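Local coordinates for HIT domain-containing protein (Leishmania major, PDB 3KSV) that binds zinc and, as a member of the histidine triad (HIT) family, probably acts as a nucleotide hydrolase or transferase, at residues Leu49-Glu54 / Val104-Phe109. Numbering follows the deposited sequence.
Sequences LVIPKE and VPHVHF. With ZN (zinc ion), chain B.
His106 spans from the zinc ion to the end of strand 48-52: its ND1 binds the metal at 2.3 Å, while NE2 at the far side of the ring donates to Pro52 O (2.8 Å), which lies in the ring plane. With CG anti to the backbone N (chi1 -180°), the imidazole reaches across to that carbonyl. Ile51 CD1 approaches the same ring obliquely, 4.0 Å from NE2, and Ile51 CG2 packs on His108 CB at 3.4 Å. Pro52 CD meets Val107 CB at 3.9 Å, the two side chains crossing at about a right angle. Farther along, Val50 and Phe109 form an antiparallel hydrogen-bonded pair, N to O in both directions, where the chain passes from the loop carrying His106 into strand 109-114. His108, the predicted nucleotidylated histidine, directs ND1 to His106 O (2.6 Å, 161° at the hydrogen), with the acceptor near its ring plane. Cys13, Cys16 and His55 complete the zinc site, and Phe15 meets the His108 ring edge-to-face. Donation from ND1 to the His106 carbonyl fixes the rotation of the His108 ring and leaves NE2 as the nitrogen not used in this bond, consistent with its being the nucleophile that forms the predicted tele-AMP intermediate.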
# COMPACT_ATOMS: atom_id res chain seq x y z
N LEU A 49 4.70 0.70 10.73
CA LEU A 49 4.73 -0.48 9.89
C LEU A 49 3.55 -1.40 10.22
O LEU A 49 3.16 -1.53 11.38
CB LEU A 49 6.02 -1.24 10.14
CG LEU A 49 7.32 -0.48 9.90
CD1 LEU A 49 8.50 -1.20 10.57
CD2 LEU A 49 7.59 -0.29 8.44
N VAL A 50 2.96 -2.01 9.19
CA VAL A 50 1.95 -3.05 9.37
C VAL A 50 2.43 -4.29 8.62
O VAL A 50 2.67 -4.23 7.41
CB VAL A 50 0.58 -2.63 8.78
CG1 VAL A 50 -0.40 -3.80 8.77
CG2 VAL A 50 0.01 -1.45 9.55
N ILE A 51 2.57 -5.40 9.32
CA ILE A 51 3.09 -6.62 8.72
C ILE A 51 2.16 -7.83 8.95
O ILE A 51 1.47 -7.90 9.97
CB ILE A 51 4.51 -6.96 9.26
CG1 ILE A 51 4.44 -7.44 10.69
CG2 ILE A 51 5.45 -5.75 9.17
CD1 ILE A 51 5.70 -8.16 11.13
N PRO A 52 2.14 -8.78 8.00
CA PRO A 52 1.50 -10.04 8.32
C PRO A 52 2.35 -10.86 9.28
O PRO A 52 3.58 -10.77 9.25
CB PRO A 52 1.42 -10.73 6.96
CG PRO A 52 2.62 -10.24 6.25
CD PRO A 52 2.73 -8.80 6.66
N LYS A 53 1.71 -11.64 10.13
CA LYS A 53 2.44 -12.56 10.99
C LYS A 53 3.13 -13.66 10.16
O LYS A 53 4.24 -14.08 10.50
CB LYS A 53 1.50 -13.18 12.03
CG LYS A 53 1.14 -12.22 13.17
CD LYS A 53 -0.03 -12.77 14.00
CE LYS A 53 -0.19 -12.06 15.34
NZ LYS A 53 -1.49 -12.42 15.99
N GLU A 54 2.50 -14.09 9.07
CA GLU A 54 3.06 -15.10 8.17
C GLU A 54 4.33 -14.55 7.51
O GLU A 54 4.35 -13.38 7.11
CB GLU A 54 2.01 -15.47 7.08
CG GLU A 54 2.42 -16.60 6.10
CD GLU A 54 1.62 -16.61 4.75
OE1 GLU A 54 0.60 -15.87 4.59
OE2 GLU A 54 2.05 -17.37 3.84
N VAL A 104 14.19 -5.87 4.16
CA VAL A 104 13.82 -7.07 4.91
C VAL A 104 12.90 -7.91 4.02
O VAL A 104 11.89 -7.38 3.52
CB VAL A 104 13.06 -6.73 6.20
CG1 VAL A 104 12.78 -8.00 7.00
CG2 VAL A 104 13.83 -5.71 7.04
N PRO A 105 13.21 -9.21 3.82
CA PRO A 105 12.42 -10.09 2.97
C PRO A 105 11.13 -10.62 3.63
O PRO A 105 10.88 -11.84 3.65
CB PRO A 105 13.40 -11.24 2.64
CG PRO A 105 14.30 -11.32 3.82
CD PRO A 105 14.39 -9.90 4.39
N HIS A 106 10.30 -9.71 4.14
CA HIS A 106 9.02 -10.05 4.79
C HIS A 106 8.09 -8.87 4.47
O HIS A 106 8.51 -7.71 4.58
CB HIS A 106 9.26 -10.28 6.30
CG HIS A 106 8.04 -10.65 7.11
ND1 HIS A 106 8.04 -11.68 8.03
CD2 HIS A 106 6.81 -10.10 7.18
CE1 HIS A 106 6.86 -11.76 8.62
NE2 HIS A 106 6.09 -10.81 8.12
N VAL A 107 6.87 -9.15 4.02
CA VAL A 107 5.95 -8.08 3.61
C VAL A 107 5.79 -7.08 4.76
O VAL A 107 5.51 -7.47 5.90
CB VAL A 107 4.56 -8.63 3.23
CG1 VAL A 107 3.55 -7.50 3.05
CG2 VAL A 107 4.65 -9.49 1.94
N HIS A 108 5.99 -5.80 4.47
CA HIS A 108 5.69 -4.75 5.43
C HIS A 108 5.20 -3.50 4.71
O HIS A 108 5.81 -3.04 3.75
CB HIS A 108 6.89 -4.46 6.34
CG HIS A 108 8.17 -4.21 5.61
ND1 HIS A 108 8.83 -5.20 4.91
CD2 HIS A 108 8.94 -3.10 5.52
CE1 HIS A 108 9.94 -4.70 4.41
NE2 HIS A 108 10.03 -3.43 4.76
N PHE A 109 4.06 -3.00 5.18
CA PHE A 109 3.48 -1.76 4.71
C PHE A 109 3.97 -0.62 5.60
O PHE A 109 3.76 -0.62 6.79
CB PHE A 109 1.95 -1.82 4.79
CG PHE A 109 1.32 -2.64 3.73
CD1 PHE A 109 0.82 -2.04 2.58
CD2 PHE A 109 1.26 -4.02 3.85
CE1 PHE A 109 0.27 -2.77 1.60
CE2 PHE A 109 0.69 -4.78 2.86
CZ PHE A 109 0.18 -4.15 1.72
ZN ZN B . 9.94 -12.88 8.27